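Local coordinates for protein succinate dehydrogenase (Membrane anchor subunit) (PDB 7D6V) that probably anchors mycobacterial succinate dehydrogenase in the membrane, where it holds a Rieske-type two-iron, two-sulfur cluster and passes electrons from succinate oxidation toward quinone, at residues C[109-114]-C[246-251]; C[157-162]-C[204-209]; C[46-51]-C[253-258]; C[105-110]-C[163-168]. All blocks are in the same frame, centred on the assembly; numbering follows the deposited sequence.

Interaction 1: residues C[109-114]-C[246-251]. With FES (Fe2/s2 (inorganic) cluster), chain J; PEV ((1S)-2-{[(2-aminoethoxy)(hydroxy)phosphoryl]oxy}-1-[(palmitoyloxy)methyl]ethyl stearate), chain I.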
# COMPACT_ATOMS: atom_id res chain seq x y z
N ALA C 109 15.97 -36.21 -13.15
CA ALA C 109 16.41 -35.38 -12.03
C ALA C 109 16.21 -33.90 -12.32
O ALA C 109 15.87 -33.13 -11.42
CB ALA C 109 17.87 -35.68 -11.71
N PHE C 110 16.42 -33.49 -13.57
CA PHE C 110 16.24 -32.09 -13.95
C PHE C 110 14.79 -31.66 -13.77
O PHE C 110 14.53 -30.56 -13.28
CB PHE C 110 16.68 -31.89 -15.40
CG PHE C 110 16.44 -30.51 -15.93
CD1 PHE C 110 17.10 -29.42 -15.39
CD2 PHE C 110 15.56 -30.30 -16.97
CE1 PHE C 110 16.88 -28.15 -15.88
CE2 PHE C 110 15.35 -29.03 -17.47
CZ PHE C 110 16.01 -27.96 -16.92
N ARG C 111 13.85 -32.50 -14.16
CA ARG C 111 12.45 -32.13 -13.97
C ARG C 111 11.96 -32.38 -12.55
O ARG C 111 10.99 -31.76 -12.13
CB ARG C 111 11.57 -32.87 -14.98
CG ARG C 111 11.62 -32.24 -16.35
CD ARG C 111 10.55 -32.79 -17.26
NE ARG C 111 10.66 -32.26 -18.62
CZ ARG C 111 9.86 -31.34 -19.13
NH1 ARG C 111 8.87 -30.84 -18.41
NH2 ARG C 111 10.04 -30.93 -20.38
N LEU C 112 12.63 -33.26 -11.80
CA LEU C 112 12.26 -33.48 -10.41
C LEU C 112 12.73 -32.34 -9.52
O LEU C 112 12.07 -32.04 -8.51
CB LEU C 112 12.84 -34.81 -9.92
CG LEU C 112 12.04 -35.56 -8.86
CD1 LEU C 112 10.67 -35.93 -9.39
CD2 LEU C 112 12.80 -36.79 -8.42
N THR C 113 13.84 -31.71 -9.85
CA THR C 113 14.33 -30.58 -9.08
C THR C 113 13.85 -29.24 -9.63
O THR C 113 14.19 -28.20 -9.06
CB THR C 113 15.86 -30.59 -9.02
OG1 THR C 113 16.40 -30.68 -10.34
CG2 THR C 113 16.35 -31.78 -8.21
N CYS C 114 13.06 -29.26 -10.70
CA CYS C 114 12.54 -28.03 -11.27
C CYS C 114 11.71 -27.30 -10.22
O CYS C 114 10.96 -27.92 -9.46
CB CYS C 114 11.68 -28.34 -12.50
SG CYS C 114 10.52 -27.02 -12.95
N ILE C 246 3.72 -28.14 -21.91
CA ILE C 246 3.77 -28.19 -23.37
C ILE C 246 4.87 -29.14 -23.83
O ILE C 246 4.67 -29.93 -24.76
CB ILE C 246 3.96 -26.78 -23.95
CG1 ILE C 246 2.66 -25.99 -23.84
CG2 ILE C 246 4.41 -26.85 -25.40
CD1 ILE C 246 2.75 -24.60 -24.41
N THR C 247 6.03 -29.10 -23.19
CA THR C 247 7.12 -29.98 -23.60
C THR C 247 6.83 -31.43 -23.23
O THR C 247 7.22 -32.34 -23.97
CB THR C 247 8.45 -29.52 -22.99
OG1 THR C 247 8.33 -29.45 -21.57
CG2 THR C 247 8.85 -28.17 -23.56
N LEU C 248 6.14 -31.67 -22.11
CA LEU C 248 5.70 -33.03 -21.82
C LEU C 248 4.80 -33.56 -22.94
O LEU C 248 5.01 -34.66 -23.46
CB LEU C 248 4.97 -33.08 -20.48
CG LEU C 248 5.81 -32.98 -19.21
CD1 LEU C 248 5.02 -33.49 -18.02
CD2 LEU C 248 7.11 -33.75 -19.37
N GLY C 249 3.82 -32.75 -23.34
CA GLY C 249 2.93 -33.16 -24.41
C GLY C 249 3.67 -33.41 -25.72
O GLY C 249 3.45 -34.42 -26.39
N THR C 250 4.56 -32.49 -26.09
CA THR C 250 5.25 -32.63 -27.37
C THR C 250 6.22 -33.81 -27.36
O THR C 250 6.40 -34.45 -28.40
CB THR C 250 5.98 -31.34 -27.73
OG1 THR C 250 6.92 -31.01 -26.70
CG2 THR C 250 5.00 -30.21 -27.90
N LEU C 251 6.83 -34.11 -26.22
CA LEU C 251 7.63 -35.33 -26.12
C LEU C 251 6.77 -36.56 -26.35
O LEU C 251 7.16 -37.47 -27.09
CB LEU C 251 8.30 -35.40 -24.74
CG LEU C 251 9.63 -34.68 -24.55
CD1 LEU C 251 9.90 -34.45 -23.08
CD2 LEU C 251 10.76 -35.47 -25.18
FE1 FES J . 12.12 -25.33 -13.79
FE2 FES J . 14.78 -25.02 -14.01
S1 FES J . 13.44 -24.12 -12.52
S2 FES J . 13.45 -26.17 -15.33
C48 PEV I . 7.87 -34.80 -16.05
C47 PEV I . 8.53 -35.95 -15.29
C46 PEV I . 8.77 -35.56 -13.83
C45 PEV I . 7.49 -35.69 -13.02
C44 PEV I . 7.77 -36.11 -11.59
C43 PEV I . 6.58 -35.85 -10.68
C42 PEV I . 6.43 -36.97 -9.66
C41 PEV I . 6.93 -36.53 -8.29
C40 PEV I . 6.31 -37.36 -7.17
C39 PEV I . 7.36 -37.75 -6.15
C38 PEV I . 7.65 -36.58 -5.22
C37 PEV I . 6.71 -36.58 -4.03
C36 PEV I . 7.47 -36.45 -2.73
C35 PEV I . 7.47 -35.01 -2.24
C34 PEV I . 7.60 -34.96 -0.73
C33 PEV I . 8.75 -35.84 -0.25
C32 PEV I . 8.51 -36.31 1.18
C31 PEV I . 9.17 -35.37 2.17
O31 PEV I . 8.80 -34.25 2.27
O2 PEV I . 10.22 -35.83 2.97
C2 PEV I . 9.87 -35.90 4.32
C1 PEV I . 10.42 -34.67 5.02
O3P PEV I . 9.43 -33.68 5.01
P PEV I . 8.85 -33.13 6.45
O1P PEV I . 7.81 -34.08 6.99
O2P PEV I . 8.24 -31.77 6.25
O4P PEV I . 10.10 -33.05 7.52
C4 PEV I . 10.24 -34.07 8.46
C5 PEV I . 11.73 -34.34 8.66
N6 PEV I . 11.94 -35.67 9.20
C3 PEV I . 10.47 -37.17 4.92
O3 PEV I . 10.16 -38.23 4.06
C11 PEV I . 11.26 -38.76 3.39
O11 PEV I . 12.14 -39.26 3.99
C12 PEV I . 11.32 -38.70 1.86
C13 PEV I . 11.71 -40.04 1.25
C14 PEV I . 11.30 -40.14 -0.22
C15 PEV I . 11.72 -38.91 -1.02
C16 PEV I . 12.64 -39.30 -2.18
C17 PEV I . 12.37 -38.52 -3.47
C18 PEV I . 11.27 -37.46 -3.33
C19 PEV I . 11.73 -36.06 -3.73
C20 PEV I . 13.23 -35.98 -4.01
C21 PEV I . 13.58 -34.76 -4.87
C22 PEV I . 14.93 -34.92 -5.57
C23 PEV I . 16.09 -34.29 -4.81
C24 PEV I . 17.35 -35.15 -4.93
C25 PEV I . 18.07 -34.91 -6.25
C26 PEV I . 18.21 -36.18 -7.07
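Arg111 on helix 104-112 faces Leu248 on helix 240-264 across a wide gap: their CA atoms, the nearest between the two segments, stand 10.4 Å apart, so side chains alone make the contact. The arginine chain is extended from CG to NE (chi2 -168°, chi3 -175°), which carries the guanidinium to the far helix. There NH2 donates to Thr247 OG1 at 2.6 Å, with an N-H...O angle of 166°, and the oxygen lies in the guanidinium plane, at its edge. While OG1 accepts from Arg111, the carbonyl oxygens of Phe243 and Ala244 both lie within hydrogen-bonding reach and share its single proton. Leu248 slides past the arginine in the opposite direction and sets CD2 over one guanidinium face, 3.5 Å from NH1 and toward the rim. NH1 makes weak hydrogen bonds to Tyr117 OH and Ala244 O. The end of a lipid chain packs against both side chains: PEV C48 approaches Arg111 CD and Leu248 CD2, each at 3.6 Å. On the same segment Phe110 brings CZ to within 3.5 Å of sulfide S2 of FES. Past the arginine, Cys114 SG binds iron FE1 at 2.5 Å, and His240 NE2 binds that iron too. Each iron of this membrane-embedded, Rieske-type site takes one Cys and one His, unlike the classical Rieske cluster with two Cys on one iron and two His on the other.

Interaction 2: residues C[157-162]-C[204-209]. With FES (Fe2/s2 (inorganic) cluster), chain J.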
# COMPACT_ATOMS: atom_id res chain seq x y z
N TYR C 157 22.99 -27.86 -11.61
CA TYR C 157 23.84 -28.84 -12.27
C TYR C 157 23.04 -29.72 -13.21
O TYR C 157 23.50 -30.06 -14.31
CB TYR C 157 24.57 -29.67 -11.22
CG TYR C 157 25.61 -28.85 -10.50
CD1 TYR C 157 26.94 -28.90 -10.87
CD2 TYR C 157 25.25 -28.00 -9.47
CE1 TYR C 157 27.89 -28.14 -10.22
CE2 TYR C 157 26.18 -27.24 -8.82
CZ TYR C 157 27.49 -27.31 -9.19
OH TYR C 157 28.42 -26.55 -8.53
N PHE C 158 21.82 -30.08 -12.82
CA PHE C 158 20.92 -30.75 -13.75
C PHE C 158 20.52 -29.83 -14.88
O PHE C 158 20.22 -30.29 -15.98
CB PHE C 158 19.70 -31.29 -13.00
CG PHE C 158 20.04 -32.30 -11.96
CD1 PHE C 158 20.69 -33.48 -12.31
CD2 PHE C 158 19.74 -32.09 -10.63
CE1 PHE C 158 21.02 -34.41 -11.36
CE2 PHE C 158 20.06 -33.02 -9.67
CZ PHE C 158 20.70 -34.18 -10.04
N PHE C 159 20.53 -28.51 -14.64
CA PHE C 159 20.31 -27.56 -15.72
C PHE C 159 21.45 -27.60 -16.73
O PHE C 159 21.22 -27.57 -17.95
CB PHE C 159 20.13 -26.16 -15.14
CG PHE C 159 20.30 -25.06 -16.15
CD1 PHE C 159 19.35 -24.84 -17.12
CD2 PHE C 159 21.42 -24.24 -16.11
CE1 PHE C 159 19.51 -23.83 -18.04
CE2 PHE C 159 21.57 -23.23 -17.03
CZ PHE C 159 20.62 -23.02 -17.99
N TYR C 160 22.70 -27.67 -16.25
CA TYR C 160 23.83 -27.82 -17.17
C TYR C 160 23.73 -29.12 -17.96
O TYR C 160 23.96 -29.15 -19.18
CB TYR C 160 25.15 -27.77 -16.40
CG TYR C 160 25.29 -26.61 -15.45
CD1 TYR C 160 24.79 -25.35 -15.77
CD2 TYR C 160 25.94 -26.76 -14.23
CE1 TYR C 160 24.92 -24.29 -14.90
CE2 TYR C 160 26.07 -25.70 -13.35
CZ TYR C 160 25.57 -24.47 -13.70
OH TYR C 160 25.70 -23.41 -12.83
N ALA C 161 23.39 -30.21 -17.27
CA ALA C 161 23.22 -31.49 -17.95
C ALA C 161 22.11 -31.41 -18.99
O ALA C 161 22.22 -32.00 -20.07
CB ALA C 161 22.93 -32.59 -16.93
N ALA C 162 21.03 -30.70 -18.67
CA ALA C 162 19.93 -30.54 -19.62
C ALA C 162 20.35 -29.71 -20.82
O ALA C 162 19.87 -29.96 -21.92
CB ALA C 162 18.74 -29.90 -18.92
N LEU C 204 15.64 -22.81 -21.39
CA LEU C 204 16.12 -21.45 -21.23
C LEU C 204 15.20 -20.58 -20.37
O LEU C 204 15.61 -19.48 -19.98
CB LEU C 204 16.31 -20.79 -22.59
CG LEU C 204 17.41 -21.39 -23.47
CD1 LEU C 204 17.60 -20.55 -24.72
CD2 LEU C 204 18.71 -21.51 -22.69
N SER C 205 13.99 -21.04 -20.07
CA SER C 205 13.13 -20.33 -19.13
C SER C 205 13.33 -20.79 -17.69
O SER C 205 12.56 -20.40 -16.81
CB SER C 205 11.66 -20.49 -19.54
OG SER C 205 11.21 -21.81 -19.34
N CYS C 206 14.34 -21.62 -17.46
CA CYS C 206 14.61 -22.14 -16.12
C CYS C 206 14.99 -21.05 -15.12
O CYS C 206 15.65 -20.07 -15.47
CB CYS C 206 15.72 -23.20 -16.17
SG CYS C 206 16.58 -23.46 -14.61
N HIS C 207 14.56 -21.23 -13.87
CA HIS C 207 14.86 -20.28 -12.81
C HIS C 207 16.35 -20.23 -12.50
O HIS C 207 16.86 -19.17 -12.11
CB HIS C 207 14.08 -20.62 -11.54
CG HIS C 207 12.69 -20.08 -11.52
ND1 HIS C 207 11.58 -20.87 -11.76
CD2 HIS C 207 12.22 -18.84 -11.29
CE1 HIS C 207 10.49 -20.13 -11.68
NE2 HIS C 207 10.85 -18.89 -11.39
N SER C 208 17.05 -21.35 -12.63
CA SER C 208 18.50 -21.34 -12.45
C SER C 208 19.20 -20.64 -13.60
O SER C 208 20.24 -20.00 -13.39
CB SER C 208 19.02 -22.77 -12.31
OG SER C 208 18.59 -23.35 -11.09
N CYS C 209 18.67 -20.74 -14.82
CA CYS C 209 19.21 -19.99 -15.94
C CYS C 209 19.08 -18.49 -15.70
O CYS C 209 20.00 -17.72 -16.00
CB CYS C 209 18.51 -20.39 -17.23
SG CYS C 209 19.10 -19.53 -18.70
FE1 FES J . 12.12 -25.33 -13.79
FE2 FES J . 14.78 -25.02 -14.01
S1 FES J . 13.44 -24.12 -12.52
S2 FES J . 13.45 -26.17 -15.33
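Phe159 lays one face of its ring over the backbone N of Cys209, at the start of helix 207-215. The contact flanks the Rieske-type iron-sulfur site, and the residue just before that helix, Cys206, is both its N-cap and a cluster ligand. The ring gets there because its CG stands anti to the backbone N (chi1 163°), reaching straight out from helix 155-175. Its far end does most of the touching: CZ lies 3.5 Å from Cys209 CB, and CE1 follows at 3.7 Å from the same carbon. Nearer the root of the ring, CD1 is 4.1 Å from Cys206 CB. The sulfurs of Cys206 and Cys209 both sit obliquely to the ring, as cysteine sulfur-aromatic contacts, though the modelled position of the Cys206 sulfur is less certain. The backbones are close here, with CA of Phe159 and CA of Ser208 7.3 Å apart. Cys206 binds iron FE2 of FES, an iron it shares with His155 NE2 at the head of helix 155-175, so the metal joins the same two pieces that the ring packs together. Outward, Ser208 OG is hydrogen-bonded to Glu229 of the iron-sulfur subunit, a separate chain. The neighbouring His207 turns the edge of its imidazole to the cluster, with sulfide S1 near the ring plane, 3.8 Å from ND1.

Interaction 3: residues C[46-51]-C[253-258]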
# COMPACT_ATOMS: atom_id res chain seq x y z
N VAL C 46 4.38 -40.22 -16.73
CA VAL C 46 5.34 -41.16 -16.16
C VAL C 46 5.09 -42.57 -16.69
O VAL C 46 6.03 -43.28 -17.07
CB VAL C 46 5.29 -41.12 -14.62
CG1 VAL C 46 6.09 -42.27 -14.03
CG2 VAL C 46 5.83 -39.80 -14.12
N ILE C 47 3.82 -42.98 -16.75
CA ILE C 47 3.50 -44.32 -17.25
C ILE C 47 3.95 -44.47 -18.70
O ILE C 47 4.64 -45.44 -19.05
CB ILE C 47 1.99 -44.59 -17.09
CG1 ILE C 47 1.63 -44.79 -15.62
CG2 ILE C 47 1.58 -45.81 -17.90
CD1 ILE C 47 0.16 -44.62 -15.32
N TYR C 48 3.57 -43.51 -19.55
CA TYR C 48 3.93 -43.62 -20.96
C TYR C 48 5.44 -43.62 -21.14
O TYR C 48 5.98 -44.42 -21.90
CB TYR C 48 3.29 -42.48 -21.76
CG TYR C 48 3.62 -42.52 -23.23
CD1 TYR C 48 2.87 -43.29 -24.11
CD2 TYR C 48 4.68 -41.79 -23.75
CE1 TYR C 48 3.17 -43.33 -25.45
CE2 TYR C 48 4.99 -41.83 -25.09
CZ TYR C 48 4.23 -42.60 -25.94
OH TYR C 48 4.53 -42.64 -27.27
N ALA C 49 6.13 -42.72 -20.44
CA ALA C 49 7.57 -42.60 -20.60
C ALA C 49 8.28 -43.87 -20.15
O ALA C 49 9.19 -44.34 -20.84
CB ALA C 49 8.09 -41.39 -19.82
N THR C 50 7.87 -44.44 -19.02
CA THR C 50 8.50 -45.67 -18.54
C THR C 50 8.29 -46.81 -19.53
O THR C 50 9.24 -47.50 -19.91
CB THR C 50 7.95 -46.04 -17.17
OG1 THR C 50 7.84 -44.85 -16.37
CG2 THR C 50 8.87 -47.02 -16.48
N ILE C 51 7.04 -47.01 -19.96
CA ILE C 51 6.76 -48.12 -20.87
C ILE C 51 7.55 -47.96 -22.17
O ILE C 51 8.19 -48.90 -22.65
CB ILE C 51 5.25 -48.22 -21.14
CG1 ILE C 51 4.50 -48.56 -19.86
CG2 ILE C 51 4.97 -49.27 -22.21
CD1 ILE C 51 2.99 -48.59 -20.02
N LEU C 253 3.91 -36.83 -28.01
CA LEU C 253 3.50 -36.94 -29.41
C LEU C 253 4.66 -37.28 -30.33
O LEU C 253 4.48 -38.02 -31.30
CB LEU C 253 2.78 -35.67 -29.88
CG LEU C 253 1.31 -35.46 -29.49
CD1 LEU C 253 1.07 -35.13 -28.04
CD2 LEU C 253 0.71 -34.38 -30.39
N THR C 254 5.85 -36.74 -30.07
CA THR C 254 7.00 -37.09 -30.89
C THR C 254 7.30 -38.58 -30.80
O THR C 254 7.48 -39.25 -31.83
CB THR C 254 8.21 -36.25 -30.47
OG1 THR C 254 7.80 -34.89 -30.30
CG2 THR C 254 9.30 -36.31 -31.53
N ASP C 255 7.34 -39.12 -29.58
CA ASP C 255 7.49 -40.56 -29.41
C ASP C 255 6.40 -41.32 -30.14
O ASP C 255 6.68 -42.31 -30.83
CB ASP C 255 7.47 -40.94 -27.93
CG ASP C 255 8.09 -42.30 -27.68
OD1 ASP C 255 9.13 -42.39 -27.01
OD2 ASP C 255 7.52 -43.31 -28.15
N PHE C 256 5.14 -40.91 -29.97
CA PHE C 256 4.04 -41.67 -30.54
C PHE C 256 4.12 -41.71 -32.06
O PHE C 256 3.96 -42.77 -32.67
CB PHE C 256 2.71 -41.09 -30.07
CG PHE C 256 1.53 -41.96 -30.36
CD1 PHE C 256 1.43 -43.21 -29.80
CD2 PHE C 256 0.52 -41.52 -31.19
CE1 PHE C 256 0.35 -44.02 -30.06
CE2 PHE C 256 -0.57 -42.32 -31.46
CZ PHE C 256 -0.65 -43.57 -30.89
N TYR C 257 4.39 -40.56 -32.69
CA TYR C 257 4.50 -40.52 -34.14
C TYR C 257 5.67 -41.36 -34.63
O TYR C 257 5.54 -42.11 -35.61
CB TYR C 257 4.65 -39.07 -34.61
CG TYR C 257 4.70 -38.95 -36.12
CD1 TYR C 257 3.55 -38.85 -36.87
CD2 TYR C 257 5.92 -38.95 -36.79
CE1 TYR C 257 3.59 -38.75 -38.24
CE2 TYR C 257 5.97 -38.85 -38.16
CZ TYR C 257 4.81 -38.75 -38.88
OH TYR C 257 4.86 -38.65 -40.24
N ILE C 258 6.83 -41.23 -33.99
CA ILE C 258 7.99 -41.99 -34.45
C ILE C 258 7.74 -43.48 -34.30
O ILE C 258 8.09 -44.27 -35.18
CB ILE C 258 9.26 -41.54 -33.70
CG1 ILE C 258 9.65 -40.13 -34.11
CG2 ILE C 258 10.42 -42.48 -34.01
CD1 ILE C 258 10.94 -39.65 -33.52
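Asp255 OD2 is approached from two places on helix 33-55: Arg52 NE, one turn beyond Tyr48, makes a salt bridge to it, and Tyr48 OH lies 3.2 Å away. Arg52 is the stronger partner, and it gives this buried carboxylate a counter-charge. The tyrosine points directly across, with CG anti to the backbone N (chi1 180°), and its hydroxyl end fits beside the helix backbone at Asp255 and Phe256. Ring and carboxylate stand almost perpendicular, their planes 83° apart. Asp255 CB comes in at the ring edge, close to the ring plane, and is 3.9 Å from Tyr48 CE2. Helices 33-55 and 240-264 are both long, largely apolar helices of the membrane anchor, so the salt bridge between Arg52 and Asp255 is a polar link between helices whose neighbouring side chains are mostly greasy. Asp255 in turn lies against Thr68 and Phe70 of a loop, while Thr254, next to it, packs on helix 188-204. The tyrosine hydroxyl also meets Phe256. Tyr48 OH is 3.7 Å from Phe256 CB and sits at the edge of the phenylalanine ring, 4.0 Å from CD1, near the plane of that ring. The amide N of Phe256 is close as well, 3.3 Å from Tyr48 OH, but the angle is too poor for a hydrogen bond.

Interaction 4: residues C[105-110]-C[163-168]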
# COMPACT_ATOMS: atom_id res chain seq x y z
N PRO C 105 18.20 -40.65 -16.59
CA PRO C 105 18.34 -40.23 -15.19
C PRO C 105 18.54 -38.73 -15.03
O PRO C 105 17.94 -38.12 -14.13
CB PRO C 105 19.57 -41.01 -14.71
CG PRO C 105 19.64 -42.18 -15.60
CD PRO C 105 19.17 -41.70 -16.93
N PHE C 106 19.33 -38.11 -15.90
CA PHE C 106 19.60 -36.69 -15.77
C PHE C 106 18.37 -35.86 -16.08
O PHE C 106 18.10 -34.86 -15.41
CB PHE C 106 20.77 -36.29 -16.67
CG PHE C 106 22.09 -36.76 -16.17
CD1 PHE C 106 22.78 -36.04 -15.21
CD2 PHE C 106 22.65 -37.92 -16.65
CE1 PHE C 106 24.00 -36.47 -14.75
CE2 PHE C 106 23.88 -38.36 -16.19
CZ PHE C 106 24.55 -37.64 -15.24
N LEU C 107 17.60 -36.25 -17.10
CA LEU C 107 16.38 -35.52 -17.42
C LEU C 107 15.33 -35.69 -16.34
O LEU C 107 14.63 -34.73 -15.98
CB LEU C 107 15.85 -35.98 -18.78
CG LEU C 107 16.69 -35.53 -19.97
CD1 LEU C 107 16.31 -36.29 -21.22
CD2 LEU C 107 16.55 -34.03 -20.18
N LEU C 108 15.22 -36.90 -15.79
CA LEU C 108 14.30 -37.12 -14.68
C LEU C 108 14.68 -36.27 -13.48
O LEU C 108 13.81 -35.66 -12.85
CB LEU C 108 14.28 -38.60 -14.31
CG LEU C 108 13.38 -39.01 -13.15
CD1 LEU C 108 11.92 -38.79 -13.49
CD2 LEU C 108 13.64 -40.45 -12.76
N ALA C 109 15.97 -36.21 -13.15
CA ALA C 109 16.41 -35.38 -12.03
C ALA C 109 16.21 -33.90 -12.32
O ALA C 109 15.87 -33.13 -11.42
CB ALA C 109 17.87 -35.68 -11.71
N PHE C 110 16.42 -33.49 -13.57
CA PHE C 110 16.24 -32.09 -13.95
C PHE C 110 14.79 -31.66 -13.77
O PHE C 110 14.53 -30.56 -13.28
CB PHE C 110 16.68 -31.89 -15.40
CG PHE C 110 16.44 -30.51 -15.93
CD1 PHE C 110 17.10 -29.42 -15.39
CD2 PHE C 110 15.56 -30.30 -16.97
CE1 PHE C 110 16.88 -28.15 -15.88
CE2 PHE C 110 15.35 -29.03 -17.47
CZ PHE C 110 16.01 -27.96 -16.92
N VAL C 163 21.24 -28.73 -20.63
CA VAL C 163 21.78 -28.00 -21.77
C VAL C 163 22.54 -28.95 -22.69
O VAL C 163 22.39 -28.91 -23.92
CB VAL C 163 22.67 -26.84 -21.29
CG1 VAL C 163 23.36 -26.18 -22.46
CG2 VAL C 163 21.84 -25.82 -20.53
N LEU C 164 23.37 -29.82 -22.11
CA LEU C 164 24.10 -30.77 -22.94
C LEU C 164 23.16 -31.72 -23.68
O LEU C 164 23.35 -32.00 -24.87
CB LEU C 164 25.10 -31.56 -22.09
CG LEU C 164 26.12 -30.74 -21.31
CD1 LEU C 164 27.18 -31.64 -20.72
CD2 LEU C 164 26.74 -29.68 -22.19
N ILE C 165 22.13 -32.22 -22.99
CA ILE C 165 21.19 -33.14 -23.61
C ILE C 165 20.37 -32.44 -24.69
O ILE C 165 20.02 -33.05 -25.71
CB ILE C 165 20.30 -33.79 -22.53
CG1 ILE C 165 21.16 -34.59 -21.55
CG2 ILE C 165 19.26 -34.70 -23.16
CD1 ILE C 165 20.42 -35.05 -20.33
N SER C 166 20.06 -31.16 -24.49
CA SER C 166 19.39 -30.39 -25.53
C SER C 166 20.28 -30.24 -26.76
O SER C 166 19.79 -30.27 -27.89
CB SER C 166 18.99 -29.02 -24.99
OG SER C 166 17.84 -29.10 -24.18
N LEU C 167 21.58 -30.07 -26.56
CA LEU C 167 22.49 -30.05 -27.70
C LEU C 167 22.48 -31.38 -28.44
O LEU C 167 22.50 -31.42 -29.68
CB LEU C 167 23.90 -29.69 -27.25
CG LEU C 167 24.09 -28.23 -26.84
CD1 LEU C 167 25.42 -28.03 -26.14
CD2 LEU C 167 23.98 -27.33 -28.05
N VAL C 168 22.45 -32.49 -27.69
CA VAL C 168 22.40 -33.81 -28.32
C VAL C 168 21.12 -33.97 -29.14
O VAL C 168 21.13 -34.46 -30.27
CB VAL C 168 22.55 -34.91 -27.26
CG1 VAL C 168 22.07 -36.24 -27.80
CG2 VAL C 168 23.99 -35.01 -26.80
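Ile165 pushes its side chain toward helix 104-112, meets Leu107 tip to tip and also touches Phe106; everything that passes between the two segments is apolar. The CD1 methyl is the foremost atom. It lies 3.8 Å from Leu107 CG and 3.9 Å from Phe106 CB, straddling two successive residues of the other helix. The extended outer torsion of the isoleucine (chi2 169°) carries this methyl clear of its own backbone. The second branch, CG2, meets the leucine methyls, 3.9 Å from Leu107 CD1 and 4.1 Å from Leu107 CD2, so the leucine fork is touched by both arms of one residue. Phe106 takes part through its CB; the aromatic ring itself bends off from the contact and rests on Ala161. The CA atoms of Leu107 and Ile165 are 8.2 Å apart, a gap bridged by the meeting of their side chains.

The polar bonding here belongs to each helix by itself. Phe110 N donates to Phe106 O at 2.8 Å, and Val168 N to Leu164 O at 3.0 Å, while Ser166 OG turns back to Ala162 O.

The pair lies one step out from the iron-sulfur cluster, with the Leu107 side chain about 10 Å from it. Phe110, a turn further along helix 104-112, packs on Ala162 of helix 155-175 and on Tyr202 of helix 188-204, whereas Ile165 also touches Ser103 in the loop before helix 104-112.

In the fold
From the N terminus, helix 33-55 comes first and supplies 46-51, whose partner 253-258 arrives only in the second half of helix 240-264; interaction 3 therefore closes the widest loop and encloses the other three. Helix 104-112 serves twice: interaction 4 reaches to helix 155-175, while interaction 1 spans to helix 240-264. Interaction 2 lies within the span of interaction 1 and crosses interaction 4, since 157-162 precedes 163-168 and 204-209 follows it. Interactions 1 and 2 both touch the cluster and meet where Phe110 packs on Phe158 and Phe159. Interaction 3 lies apart, about 23 Å from interaction 2 between centres, joined to interaction 1 through helix 240-264.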